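Local coordinates for hypothetical protein (Giardia lamblia, PDB 3I3F) that is of unknown function but belongs to the YjgF-like Endoribonuclease L-PSP family and binds pentanoic acid, probably marking a small-molecule pocket between the subunits of its trimer, at residues Asn86-Thr91 against Glu132-Val137; Pro21-Phe26 against Phe65-Lys70; Gly56-Thr61 against Glu98-Glu103; Gly11-Thr16 against Val34-Val39. All coordinates share one frame; numbering follows the deposited sequence. Where two conformers were deposited one is given.

Interaction 1 (Asn86-Thr91 against Glu132-Val137)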
loop_
_atom_site.group_PDB
_atom_site.type_symbol
_atom_site.label_atom_id
_atom_site.label_comp_id
_atom_site.label_asym_id
_atom_site.label_seq_id
_atom_site.Cartn_x
_atom_site.Cartn_y
_atom_site.Cartn_z
ATOM N N ASN A 86 -6.485 0.816 -2.347
ATOM C CA ASN A 86 -5.708 0.534 -3.551
ATOM C C ASN A 86 -6.436 -0.518 -4.371
ATOM O O ASN A 86 -7.050 -1.428 -3.812
ATOM C CB ASN A 86 -4.328 -0.041 -3.218
ATOM C CG ASN A 86 -3.438 0.899 -2.414
ATOM O OD1 ASN A 86 -2.366 0.484 -1.973
ATOM N ND2 ASN A 86 -3.855 2.146 -2.229
ATOM N N ILE A 87 -6.336 -0.413 -5.691
ATOM C CA ILE A 87 -6.929 -1.395 -6.587
ATOM C C ILE A 87 -5.838 -2.073 -7.405
ATOM O O ILE A 87 -4.988 -1.403 -7.993
ATOM C CB ILE A 87 -7.931 -0.738 -7.549
ATOM C CG1 ILE A 87 -9.068 -0.072 -6.768
ATOM C CG2 ILE A 87 -8.500 -1.771 -8.522
ATOM C CD1 ILE A 87 -9.662 1.104 -7.476
ATOM N N PHE A 88 -5.862 -3.403 -7.419
ATOM C CA PHE A 88 -5.073 -4.186 -8.359
ATOM C C PHE A 88 -6.040 -4.825 -9.344
ATOM O O PHE A 88 -6.904 -5.607 -8.951
ATOM C CB PHE A 88 -4.270 -5.279 -7.645
ATOM C CG PHE A 88 -3.077 -4.768 -6.880
ATOM C CD1 PHE A 88 -2.045 -4.108 -7.535
ATOM C CD2 PHE A 88 -2.970 -4.976 -5.511
ATOM C CE1 PHE A 88 -0.936 -3.641 -6.835
ATOM C CE2 PHE A 88 -1.864 -4.516 -4.805
ATOM C CZ PHE A 88 -0.847 -3.847 -5.469
ATOM N N LEU A 89 -5.915 -4.466 -10.618
ATOM C CA LEU A 89 -6.668 -5.120 -11.680
ATOM C C LEU A 89 -5.761 -6.148 -12.337
ATOM O O LEU A 89 -4.555 -5.938 -12.442
ATOM C CB LEU A 89 -7.146 -4.101 -12.716
ATOM C CG LEU A 89 -8.157 -3.062 -12.225
ATOM C CD1 LEU A 89 -8.482 -2.073 -13.335
ATOM C CD2 LEU A 89 -9.427 -3.728 -11.709
ATOM N N SER A 90 -6.330 -7.266 -12.769
ATOM C CA SER A 90 -5.535 -8.296 -13.423
ATOM C C SER A 90 -4.888 -7.747 -14.690
ATOM O O SER A 90 -5.504 -6.977 -15.430
ATOM C CB SER A 90 -6.397 -9.509 -13.775
ATOM O OG SER A 90 -5.641 -10.469 -14.494
ATOM N N THR A 91 -3.646 -8.151 -14.938
ATOM C CA THR A 91 -2.968 -7.814 -16.187
ATOM C C THR A 91 -3.738 -8.348 -17.402
ATOM O O THR A 91 -3.595 -7.829 -18.508
ATOM C CB THR A 91 -1.527 -8.362 -16.211
ATOM O OG1 THR A 91 -1.531 -9.741 -15.825
ATOM C CG2 THR A 91 -0.643 -7.578 -15.255
ATOM N N GLU A 132 -8.683 -7.041 -7.249
ATOM C CA GLU A 132 -8.446 -7.154 -5.819
ATOM C C GLU A 132 -8.301 -5.757 -5.241
ATOM O O GLU A 132 -7.600 -4.918 -5.807
ATOM C CB GLU A 132 -7.189 -7.978 -5.540
ATOM C CG GLU A 132 -6.946 -8.228 -4.055
ATOM C CD GLU A 132 -5.852 -9.237 -3.778
ATOM O OE1 GLU A 132 -5.355 -9.879 -4.730
ATOM O OE2 GLU A 132 -5.495 -9.392 -2.589
ATOM N N VAL A 133 -8.983 -5.507 -4.130
ATOM C CA VAL A 133 -8.921 -4.214 -3.459
ATOM C C VAL A 133 -8.191 -4.399 -2.136
ATOM O O VAL A 133 -8.581 -5.232 -1.313
ATOM C CB VAL A 133 -10.324 -3.622 -3.244
ATOM C CG1 VAL A 133 -10.244 -2.314 -2.472
ATOM C CG2 VAL A 133 -11.008 -3.408 -4.588
ATOM N N VAL A 134 -7.122 -3.629 -1.949
ATOM C CA VAL A 134 -6.224 -3.805 -0.815
ATOM C C VAL A 134 -5.967 -2.475 -0.116
ATOM O O VAL A 134 -6.319 -1.413 -0.632
ATOM C CB VAL A 134 -4.876 -4.428 -1.257
ATOM C CG1 VAL A 134 -5.109 -5.722 -2.035
ATOM C CG2 VAL A 134 -4.065 -3.446 -2.090
ATOM N N ASN A 135 -5.362 -2.549 1.065
ATOM C CA ASN A 135 -5.017 -1.362 1.849
ATOM C C ASN A 135 -6.201 -0.423 2.086
ATOM O O ASN A 135 -6.047 0.801 2.070
ATOM C CB ASN A 135 -3.845 -0.614 1.200
ATOM C CG ASN A 135 -2.564 -1.419 1.216
ATOM O OD1 ASN A 135 -2.272 -2.111 2.190
ATOM N ND2 ASN A 135 -1.795 -1.338 0.139
ATOM N N VAL A 136 -7.379 -0.997 2.315
ATOM C CA VAL A 136 -8.534 -0.204 2.712
ATOM C C VAL A 136 -8.287 0.289 4.129
ATOM O O VAL A 136 -8.063 -0.513 5.037
ATOM C CB VAL A 136 -9.845 -1.009 2.666
ATOM C CG1 VAL A 136 -10.991 -0.206 3.277
ATOM C CG2 VAL A 136 -10.170 -1.401 1.236
ATOM N N VAL A 137 -8.298 1.608 4.291
ATOM C CA VAL A 137 -8.135 2.258 5.585
ATOM C C VAL A 137 -9.354 3.146 5.801
ATOM O O VAL A 137 -9.699 3.954 4.935
ATOM C CB VAL A 137 -6.850 3.112 5.623
ATOM C CG1 VAL A 137 -6.666 3.757 6.997
ATOM C CG2 VAL A 137 -5.636 2.260 5.261
#

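Interaction 2 (Pro21-Phe26 against Phe65-Lys70). With LEA (pentanoic acid), chain F.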
loop_
_atom_site.group_PDB
_atom_site.type_symbol
_atom_site.label_atom_id
_atom_site.label_comp_id
_atom_site.label_asym_id
_atom_site.label_seq_id
_atom_site.Cartn_x
_atom_site.Cartn_y
_atom_site.Cartn_z
ATOM N N PRO A 21 -18.677 -12.793 10.102
ATOM C CA PRO A 21 -19.101 -14.139 9.711
ATOM C C PRO A 21 -19.807 -14.240 8.350
ATOM O O PRO A 21 -19.960 -15.349 7.843
ATOM C CB PRO A 21 -20.048 -14.558 10.844
ATOM C CG PRO A 21 -20.502 -13.304 11.463
ATOM C CD PRO A 21 -19.396 -12.312 11.296
ATOM N N ASP A 22 -20.216 -13.105 7.775
ATOM C CA ASP A 22 -20.905 -13.096 6.480
ATOM C C ASP A 22 -19.950 -12.806 5.319
ATOM O O ASP A 22 -20.383 -12.651 4.175
ATOM C CB ASP A 22 -22.045 -12.070 6.488
ATOM C CG ASP A 22 -23.019 -12.269 5.335
ATOM O OD1 ASP A 22 -23.149 -13.413 4.849
ATOM O OD2 ASP A 22 -23.653 -11.279 4.911
ATOM N N VAL A 23 -18.650 -12.738 5.606
ATOM C CA VAL A 23 -17.643 -12.499 4.573
ATOM C C VAL A 23 -16.570 -13.585 4.629
ATOM O O VAL A 23 -16.120 -13.972 5.711
ATOM C CB VAL A 23 -16.995 -11.103 4.722
ATOM C CG1 VAL A 23 -15.928 -10.880 3.652
ATOM C CG2 VAL A 23 -18.062 -10.013 4.650
ATOM N N VAL A 24 -16.170 -14.073 3.457
ATOM C CA VAL A 24 -15.144 -15.107 3.350
ATOM C C VAL A 24 -13.869 -14.719 4.108
ATOM O O VAL A 24 -13.445 -13.560 4.093
ATOM C CB VAL A 24 -14.809 -15.422 1.866
ATOM C CG1 VAL A 24 -14.180 -14.216 1.172
ATOM C CG2 VAL A 24 -13.901 -16.638 1.762
ATOM N N LYS A 25 -13.282 -15.706 4.778
ATOM C CA LYS A 25 -12.074 -15.528 5.575
ATOM C C LYS A 25 -11.001 -16.457 5.013
ATOM O O LYS A 25 -11.249 -17.646 4.820
ATOM C CB LYS A 25 -12.373 -15.865 7.041
ATOM C CG LYS A 25 -11.165 -15.872 7.975
ATOM C CD LYS A 25 -10.539 -14.497 8.102
ATOM C CE LYS A 25 -9.414 -14.485 9.126
ATOM N NZ LYS A 25 -8.237 -15.286 8.692
ATOM N N PHE A 26 -9.820 -15.905 4.737
ATOM C CA PHE A 26 -8.705 -16.681 4.193
ATOM C C PHE A 26 -7.689 -16.982 5.292
ATOM O O PHE A 26 -7.377 -16.115 6.110
ATOM C CB PHE A 26 -8.044 -15.929 3.034
ATOM C CG PHE A 26 -9.009 -15.503 1.962
ATOM C CD1 PHE A 26 -9.632 -16.447 1.158
ATOM C CD2 PHE A 26 -9.303 -14.160 1.763
ATOM C CE1 PHE A 26 -10.532 -16.058 0.169
ATOM C CE2 PHE A 26 -10.200 -13.763 0.778
ATOM C CZ PHE A 26 -10.814 -14.714 -0.018
ATOM N N PHE A 65 -16.769 -5.260 -3.290
ATOM C CA PHE A 65 -17.198 -4.095 -2.524
ATOM C C PHE A 65 -18.309 -4.410 -1.525
ATOM O O PHE A 65 -18.419 -3.741 -0.502
ATOM C CB PHE A 65 -17.555 -2.929 -3.450
ATOM C CG PHE A 65 -16.344 -2.248 -4.018
ATOM C CD1 PHE A 65 -15.535 -1.466 -3.202
ATOM C CD2 PHE A 65 -15.982 -2.422 -5.345
ATOM C CE1 PHE A 65 -14.403 -0.850 -3.704
ATOM C CE2 PHE A 65 -14.847 -1.805 -5.856
ATOM C CZ PHE A 65 -14.055 -1.023 -5.031
ATOM N N ASP A 66 -19.104 -5.443 -1.801
ATOM C CA ASP A 66 -20.056 -5.949 -0.810
ATOM C C ASP A 66 -19.307 -6.504 0.405
ATOM O O ASP A 66 -19.681 -6.228 1.544
ATOM C CB ASP A 66 -20.963 -7.027 -1.413
ATOM C CG ASP A 66 -22.149 -7.360 -0.521
ATOM O OD1 ASP A 66 -22.869 -6.424 -0.109
ATOM O OD2 ASP A 66 -22.367 -8.558 -0.245
ATOM N N ASN A 67 -18.252 -7.280 0.154
ATOM C CA ASN A 67 -17.385 -7.784 1.226
ATOM C C ASN A 67 -16.789 -6.650 2.057
ATOM O O ASN A 67 -16.813 -6.692 3.287
ATOM C CB ASN A 67 -16.248 -8.642 0.655
ATOM C CG ASN A 67 -16.729 -9.968 0.086
ATOM O OD1 ASN A 67 -17.867 -10.386 0.304
ATOM N ND2 ASN A 67 -15.850 -10.643 -0.645
ATOM N N ILE A 68 -16.261 -5.636 1.376
ATOM C CA ILE A 68 -15.683 -4.470 2.043
ATOM C C ILE A 68 -16.726 -3.738 2.887
ATOM O O ILE A 68 -16.465 -3.397 4.040
ATOM C CB ILE A 68 -15.045 -3.497 1.024
ATOM C CG1 ILE A 68 -13.782 -4.120 0.422
ATOM C CG2 ILE A 68 -14.697 -2.168 1.684
ATOM C CD1 ILE A 68 -13.269 -3.411 -0.808
ATOM N N ARG A 69 -17.910 -3.514 2.321
ATOM C CA ARG A 69 -18.996 -2.847 3.046
ATOM C C ARG A 69 -19.359 -3.606 4.323
ATOM O O ARG A 69 -19.460 -3.012 5.396
ATOM C CB ARG A 69 -20.236 -2.709 2.157
ATOM C CG ARG A 69 -21.395 -1.951 2.812
ATOM C CD ARG A 69 -22.667 -2.000 1.972
ATOM N NE ARG A 69 -23.149 -3.367 1.769
ATOM C CZ ARG A 69 -23.811 -4.094 2.671
ATOM N NH1 ARG A 69 -24.093 -3.607 3.877
ATOM N NH2 ARG A 69 -24.196 -5.329 2.364
ATOM N N LYS A 70 -19.557 -4.916 4.200
ATOM C CA LYS A 70 -19.933 -5.745 5.344
ATOM C C LYS A 70 -18.852 -5.759 6.423
ATOM O O LYS A 70 -19.156 -5.643 7.608
ATOM C CB LYS A 70 -20.255 -7.173 4.899
ATOM C CG LYS A 70 -21.561 -7.295 4.131
ATOM C CD LYS A 70 -21.839 -8.735 3.751
ATOM C CE LYS A 70 -23.085 -8.854 2.893
ATOM N NZ LYS A 70 -23.176 -10.183 2.226
HETATM C C2 LEA F . -3.251 -13.050 0.301
HETATM O O2 LEA F . -2.751 -12.102 0.946
HETATM C C3 LEA F . -4.721 -13.045 -0.055
HETATM C C4 LEA F . -5.398 -11.725 0.314
HETATM C C5 LEA F . -6.888 -11.691 -0.024
HETATM C C6 LEA F . -7.333 -12.796 -0.960
HETATM O O1 LEA F . -2.575 -14.033 -0.069
HETATM O O HOH W 1 -20.256 -11.308 1.713
HETATM O O HOH W 2 -17.547 -13.197 1.103
#

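Interaction 3 (Gly56-Thr61 against Glu98-Glu103)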
loop_
_atom_site.group_PDB
_atom_site.type_symbol
_atom_site.label_atom_id
_atom_site.label_comp_id
_atom_site.label_asym_id
_atom_site.label_seq_id
_atom_site.Cartn_x
_atom_site.Cartn_y
_atom_site.Cartn_z
ATOM N N GLY A 56 -16.612 -13.315 -14.009
ATOM C CA GLY A 56 -16.477 -12.071 -14.756
ATOM C C GLY A 56 -16.121 -10.879 -13.890
ATOM O O GLY A 56 -16.314 -10.893 -12.671
ATOM N N LEU A 57 -15.610 -9.840 -14.542
ATOM C CA LEU A 57 -15.141 -8.635 -13.865
ATOM C C LEU A 57 -16.249 -7.958 -13.062
ATOM O O LEU A 57 -16.042 -7.577 -11.914
ATOM C CB LEU A 57 -14.557 -7.655 -14.894
ATOM C CG LEU A 57 -13.984 -6.310 -14.422
ATOM C CD1 LEU A 57 -15.092 -5.279 -14.196
ATOM C CD2 LEU A 57 -13.118 -6.470 -13.175
ATOM N N GLU A 58 -17.427 -7.822 -13.662
ATOM C CA GLU A 58 -18.524 -7.102 -13.023
ATOM C C GLU A 58 -18.971 -7.751 -11.711
ATOM O O GLU A 58 -19.050 -7.081 -10.681
ATOM C CB GLU A 58 -19.708 -6.955 -13.984
ATOM C CG GLU A 58 -20.927 -6.295 -13.355
ATOM C CD GLU A 58 -21.871 -5.671 -14.368
ATOM O OE1 GLU A 58 -21.602 -5.731 -15.587
ATOM O OE2 GLU A 58 -22.894 -5.105 -13.931
ATOM N N GLU A 59 -19.254 -9.050 -11.746
ATOM C CA GLU A 59 -19.730 -9.751 -10.554
ATOM C C GLU A 59 -18.649 -9.873 -9.476
ATOM O O GLU A 59 -18.954 -9.791 -8.287
ATOM C CB GLU A 59 -20.303 -11.124 -10.919
ATOM C CG GLU A 59 -21.540 -11.056 -11.821
ATOM C CD GLU A 59 -22.688 -10.261 -11.211
ATOM O OE1 GLU A 59 -22.904 -10.355 -9.985
ATOM O OE2 GLU A 59 -23.378 -9.540 -11.965
ATOM N N GLN A 60 -17.394 -10.053 -9.881
ATOM C CA GLN A 60 -16.292 -10.031 -8.914
ATOM C C GLN A 60 -16.160 -8.659 -8.257
ATOM O O GLN A 60 -15.912 -8.569 -7.056
ATOM C CB GLN A 60 -14.963 -10.433 -9.559
ATOM C CG GLN A 60 -14.844 -11.924 -9.826
ATOM C CD GLN A 60 -13.449 -12.350 -10.256
ATOM O OE1 GLN A 60 -12.455 -11.698 -9.932
ATOM N NE2 GLN A 60 -13.371 -13.459 -10.982
ATOM N N THR A 61 -16.340 -7.598 -9.042
ATOM C CA THR A 61 -16.256 -6.235 -8.523
ATOM C C THR A 61 -17.367 -5.955 -7.513
ATOM O O THR A 61 -17.102 -5.432 -6.431
ATOM C CB THR A 61 -16.299 -5.195 -9.660
ATOM O OG1 THR A 61 -15.169 -5.390 -10.519
ATOM C CG2 THR A 61 -16.270 -3.776 -9.105
ATOM N N GLU A 98 -11.531 -2.904 -17.623
ATOM C CA GLU A 98 -11.041 -1.845 -16.737
ATOM C C GLU A 98 -12.035 -0.686 -16.663
ATOM O O GLU A 98 -12.298 -0.161 -15.581
ATOM C CB GLU A 98 -9.666 -1.328 -17.178
ATOM C CG GLU A 98 -9.194 -0.109 -16.376
ATOM C CD GLU A 98 -7.704 0.167 -16.479
ATOM O OE1 GLU A 98 -6.991 -0.561 -17.202
ATOM O OE2 GLU A 98 -7.242 1.127 -15.821
ATOM N N ALA A 99 -12.585 -0.292 -17.809
ATOM C CA ALA A 99 -13.573 0.783 -17.851
ATOM C C ALA A 99 -14.839 0.396 -17.092
ATOM O O ALA A 99 -15.410 1.223 -16.384
ATOM C CB ALA A 99 -13.909 1.158 -19.294
ATOM N N ARG A 100 -15.269 -0.856 -17.236
ATOM C CA ARG A 100 -16.452 -1.333 -16.522
ATOM C C ARG A 100 -16.220 -1.316 -15.011
ATOM O O ARG A 100 -17.115 -0.958 -14.245
ATOM C CB ARG A 100 -16.866 -2.737 -16.990
ATOM C CG ARG A 100 -18.159 -3.267 -16.352
ATOM C CD ARG A 100 -19.286 -2.250 -16.443
ATOM N NE ARG A 100 -20.567 -2.752 -15.951
ATOM C CZ ARG A 100 -21.595 -1.976 -15.611
ATOM N NH1 ARG A 100 -21.506 -0.651 -15.698
ATOM N NH2 ARG A 100 -22.725 -2.522 -15.175
ATOM N N PHE A 101 -15.013 -1.683 -14.585
ATOM C CA PHE A 101 -14.674 -1.600 -13.170
ATOM C C PHE A 101 -14.906 -0.192 -12.628
ATOM O O PHE A 101 -15.507 -0.026 -11.568
ATOM C CB PHE A 101 -13.228 -2.016 -12.897
ATOM C CG PHE A 101 -12.789 -1.711 -11.497
ATOM C CD1 PHE A 101 -13.075 -2.588 -10.463
ATOM C CD2 PHE A 101 -12.142 -0.518 -11.201
ATOM C CE1 PHE A 101 -12.698 -2.293 -9.162
ATOM C CE2 PHE A 101 -11.769 -0.217 -9.903
ATOM C CZ PHE A 101 -12.044 -1.104 -8.885
ATOM N N ASN A 102 -14.423 0.816 -13.349
ATOM C CA ASN A 102 -14.567 2.201 -12.892
ATOM C C ASN A 102 -16.017 2.687 -12.895
ATOM O O ASN A 102 -16.415 3.452 -12.018
ATOM C CB ASN A 102 -13.667 3.140 -13.697
ATOM C CG ASN A 102 -12.203 2.979 -13.339
ATOM O OD1 ASN A 102 -11.850 2.873 -12.162
ATOM N ND2 ASN A 102 -11.342 2.957 -14.350
ATOM N N GLU A 103 -16.806 2.226 -13.861
ATOM C CA GLU A 103 -18.238 2.522 -13.871
ATOM C C GLU A 103 -18.901 1.974 -12.608
ATOM O O GLU A 103 -19.674 2.673 -11.953
ATOM C CB GLU A 103 -18.911 1.924 -15.108
ATOM C CG GLU A 103 -18.454 2.553 -16.416
ATOM C CD GLU A 103 -18.977 1.843 -17.654
ATOM O OE1 GLU A 103 -19.556 0.741 -17.536
ATOM O OE2 GLU A 103 -18.795 2.392 -18.761
#

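Interaction 4 (Gly11-Thr16 against Val34-Val39)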
loop_
_atom_site.group_PDB
_atom_site.type_symbol
_atom_site.label_atom_id
_atom_site.label_comp_id
_atom_site.label_asym_id
_atom_site.label_seq_id
_atom_site.Cartn_x
_atom_site.Cartn_y
_atom_site.Cartn_z
ATOM N N GLY A 11 0.295 2.065 29.796
ATOM C CA GLY A 11 0.153 0.968 28.795
ATOM C C GLY A 11 -0.506 1.446 27.517
ATOM O O GLY A 11 -1.339 2.355 27.541
ATOM N N MET A 12 -0.133 0.830 26.396
ATOM C CA MET A 12 -0.662 1.204 25.085
ATOM C C MET A 12 -1.771 0.243 24.660
ATOM O O MET A 12 -1.780 -0.918 25.076
ATOM C CB MET A 12 0.454 1.195 24.040
ATOM C CG MET A 12 1.570 2.196 24.309
ATOM S SD MET A 12 1.045 3.908 24.110
ATOM C CE MET A 12 0.832 3.999 22.333
ATOM N N PRO A 13 -2.709 0.723 23.822
ATOM C CA PRO A 13 -3.817 -0.123 23.396
ATOM C C PRO A 13 -3.391 -1.174 22.378
ATOM O O PRO A 13 -2.525 -0.914 21.541
ATOM C CB PRO A 13 -4.787 0.872 22.753
ATOM C CG PRO A 13 -3.917 1.956 22.245
ATOM C CD PRO A 13 -2.785 2.069 23.223
ATOM N N THR A 14 -3.997 -2.353 22.458
ATOM C CA THR A 14 -3.732 -3.410 21.490
ATOM C C THR A 14 -4.566 -3.202 20.230
ATOM O O THR A 14 -5.675 -2.671 20.298
ATOM C CB THR A 14 -4.053 -4.810 22.060
ATOM O OG1 THR A 14 -3.680 -5.818 21.111
ATOM C CG2 THR A 14 -5.540 -4.948 22.387
ATOM N N PRO A 15 -4.027 -3.610 19.069
ATOM C CA PRO A 15 -4.903 -3.760 17.913
ATOM C C PRO A 15 -5.815 -4.967 18.112
ATOM O O PRO A 15 -5.441 -5.910 18.811
ATOM C CB PRO A 15 -3.931 -3.994 16.754
ATOM C CG PRO A 15 -2.689 -4.507 17.384
ATOM C CD PRO A 15 -2.615 -3.873 18.736
ATOM N N THR A 16 -7.004 -4.919 17.523
ATOM C CA THR A 16 -7.954 -6.018 17.614
ATOM C C THR A 16 -8.232 -6.550 16.218
ATOM O O THR A 16 -8.321 -5.781 15.262
ATOM C CB THR A 16 -9.269 -5.573 18.276
ATOM O OG1 THR A 16 -9.822 -4.467 17.556
ATOM C CG2 THR A 16 -9.022 -5.158 19.712
ATOM N N VAL A 34 -8.619 -3.404 13.861
ATOM C CA VAL A 34 -8.998 -2.106 14.409
ATOM C C VAL A 34 -7.927 -1.634 15.388
ATOM O O VAL A 34 -7.501 -2.389 16.261
ATOM C CB VAL A 34 -10.359 -2.164 15.133
ATOM C CG1 VAL A 34 -10.725 -0.796 15.701
ATOM C CG2 VAL A 34 -11.445 -2.666 14.191
ATOM N N VAL A 35 -7.493 -0.387 15.227
ATOM C CA VAL A 35 -6.481 0.210 16.100
ATOM C C VAL A 35 -6.712 1.717 16.208
ATOM O O VAL A 35 -6.755 2.416 15.197
ATOM C CB VAL A 35 -5.045 -0.072 15.580
ATOM C CG1 VAL A 35 -4.892 0.361 14.126
ATOM C CG2 VAL A 35 -4.006 0.612 16.461
ATOM N N ASN A 36 -6.881 2.201 17.438
ATOM C CA ASN A 36 -7.015 3.637 17.711
ATOM C C ASN A 36 -8.075 4.335 16.850
ATOM O O ASN A 36 -7.827 5.404 16.294
ATOM C CB ASN A 36 -5.660 4.338 17.536
ATOM C CG ASN A 36 -4.549 3.681 18.338
ATOM O OD1 ASN A 36 -4.785 3.126 19.411
ATOM N ND2 ASN A 36 -3.329 3.742 17.816
ATOM N N GLY A 37 -9.249 3.720 16.736
ATOM C CA GLY A 37 -10.352 4.305 15.973
ATOM C C GLY A 37 -10.213 4.227 14.459
ATOM O O GLY A 37 -10.964 4.882 13.737
ATOM N N MET A 38 -9.262 3.428 13.977
ATOM C CA MET A 38 -9.064 3.219 12.545
ATOM C C MET A 38 -9.239 1.743 12.210
ATOM O O MET A 38 -8.845 0.872 12.989
ATOM C CB MET A 38 -7.670 3.681 12.120
ATOM C CG MET A 38 -7.404 5.168 12.335
ATOM S SD MET A 38 -8.466 6.251 11.354
ATOM C CE MET A 38 -7.926 5.859 9.695
ATOM N N VAL A 39 -9.830 1.477 11.048
ATOM C CA VAL A 39 -10.063 0.117 10.577
ATOM C C VAL A 39 -9.203 -0.154 9.346
ATOM O O VAL A 39 -9.143 0.670 8.432
ATOM C CB VAL A 39 -11.543 -0.100 10.209
ATOM C CG1 VAL A 39 -11.801 -1.564 9.855
ATOM C CG2 VAL A 39 -12.450 0.345 11.352
HETATM O O HOH W 3 -8.407 -2.173 18.921
HETATM O O HOH W 4 -7.161 0.242 19.602
#

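Interaction 1 (Asn86-Thr91 against Glu132-Val137)
Asn-86 and Asn-135 are joined by their side-chain amides. ND2 of Asn-135 gives a nearly straight hydrogen bond to OD1 of Asn-86 at 2.8 Å, with the acceptor lying in the donor's own amide plane. The two amides stand 84° apart, and the N-H comes from above the Asn-86 carbonyl plane. A left-handed backbone at Asn-135 interrupts the alternation of the strand and brings its side chain to the flank that carries Asn-86. The bond has counterparts between chains: the same ND2 also donates to Asn-86 of the second subunit, and the same OD1 accepts from Asn-135 of the third, so a set of asparagines links the trimer. Behind it runs an antiparallel ladder of four backbone bonds. Asn-86 N meets Val-134 O at 2.8 Å and Phe-88 N meets Glu-132 O at 2.8 Å; each pair is hydrogen-bonded in both directions. Ile-87 and Val-133 form the non-hydrogen-bonded pair between them, their CA atoms 4.7 Å apart. On the face holding the asparagines, CG2 of Val-134 lies between the backbone N and carbonyl carbon (CG1 at chi1 -54°), from where it reaches CB of Asn-86 at 3.6 Å and, obliquely, CE2 of Phe-88 at 3.7 Å. Glu-132 also projects here and touches bound pentanoic acid. On this side Val-121 of the second subunit packs on Phe-88, and its Cys-119 on Glu-132 and Val-134. Strand 131-139 thus pairs with 82-90, which continues the sheet to parallel strand 117-123. On the other face Ile-87 packs against helix 95-108 and Val-133 against helix 56-74.

Interaction 2 (Pro21-Phe26 against Phe65-Lys70)
Val-23 comes closest to the helix at Asn-67, with 5.8 Å between their CA atoms, where the irregular segment 21-26 passes alongside helical 65-70. The two methyls of Val-23 divide the work: CG1 lies 3.8 Å from CB of Asn-67, and CG2, anti to the carbonyl carbon, reaches CB of Lys-70 at 3.6 Å. From that point Lys-70 runs on fully extended, chi2 to chi4 all near 180°, and its NZ arrives above the carboxylate plane of Asp-22, 2.9 Å from OD2; Asp-22 was modelled in two conformers and the bridge is described for one, so its permanence is uncertain. The same NZ meets Asp-66 OD2 at 3.1 Å, one turn back, and Asp-66 OD1 is taken by Arg-69. In the alpha-beta fold of YjgF-like proteins this helix lies on the sheet, and the loop between strands 16-18 and 32-35 packs over it from outside. Two waters fill the seam: one links Asp-22 O, Asn-67 OD1 and Lys-70 NZ, and the other links Val-24 N to the same OD1. Gln-63 also donates to that OD1, while ND2 of Asn-67 is bonded to Ile-47 O. Farther along the loop, CE2 of Phe-26 approaches C6 of pentanoic acid at 3.5 Å.

Interaction 3 (Gly56-Thr61 against Glu98-Glu103)
Leu-57 and Thr-61, one helical turn apart, both meet Phe-101. CD1 of Leu-57 presses on the opposing backbone, 3.6 Å from Phe-101 N, while OG1 of Thr-61 comes to the ring edge, in its plane, 3.5 Å from CD1 of Phe-101. The Thr-61 hydroxyl is held turned back by its bond to Leu-57 O at 2.7 Å; Thr-61 N reaches the same carbonyl from the opposite face of its plane. Toward the more solvent-accessible side, Arg-100 grips Glu-58 side-on: NE of Arg-100 reaches OE1 of Glu-58 at 3.2 Å and NH2 reaches OE2 at 2.9 Å. The oxygens sit at the guanidinium edge, but both nitrogens come from above the carboxylate, whose plane is turned 74° to theirs. Here the two helices of the YjgF-like fold lie side by side on one face of the sheet, their short axes 9.4 Å apart and inclined 30°. A bend at chi2 of 50° carries the Arg-100 guanidinium over to the other helix, and its third nitrogen, NH1, is held by Glu-103 OE1 at 3.0 Å. Beneath this layer Phe-101 rests on Ile-87 and Leu-89 of strand 82-90 and on Val-131, and Thr-61 likewise touches Val-131.

Interaction 4 (Gly11-Thr16 against Val34-Val39)
Thr-16 and Val-34 face the same side of the sheet as an antiparallel hydrogen-bonded pair, their side chains crossing at a slant. At Thr-16 a chi1 of 56° sets OG1 between the backbone N and the carbonyl carbon, and from there the oxygen looks across the ladder to CB of Val-34 at 3.4 Å. The backbones lock the pair: Thr-16 N bonds to Val-34 O at 2.9 Å and Val-34 N to Thr-16 O at 2.8 Å. A water adds a third link, accepting from Thr-16 OG1 and donating to Val-34 O and Thr-14 O. One residue back, CA of Pro-15 touches Val-34 O in a CA-H...O contact of 3.4 Å, and CB of Pro-15 lies 4.2 Å from Val-35 CB. Nearer the turn, Pro-13 and Asn-36 meet at about a right angle, with OD1 of Asn-36 3.2 Å from CG of the proline ring. Asn-36 and Gly-37 occupy the corner of a type I' turn, the tight link of a beta-hairpin from strand 32-35 to 38-41. Strand 16-18 borders 32-35 as the outermost strand on this side of the chain's sheet; Val-39 bonds onward to Ala-138 of strand 131-139, and Tyr-81 of the second subunit packs on Pro-15.

How the interactions relate
The four contacts show chemistry following depth in the fold. Interaction 1 is the sheet's buried middle, held by backbone bonds and by amides that also reach across subunits; interaction 4, 24 Å from it between centres, is the same kind of pairing at an exposed margin, where a single bridge is supplemented by water and proline contacts. Interactions 2 and 3 share helix 56-74 and differ from both in relying on ion pairs on their more exposed sides, with apolar groups beneath. Side chains join helix to sheet (Ile-68 on Val-133, Phe-101 on Ile-87), helix to helix (Phe-101 on Phe-65) and strand to strand (Met-38 on Val-137). Interactions 3 and 4 lie on opposite sides of the chain's centre and do not touch.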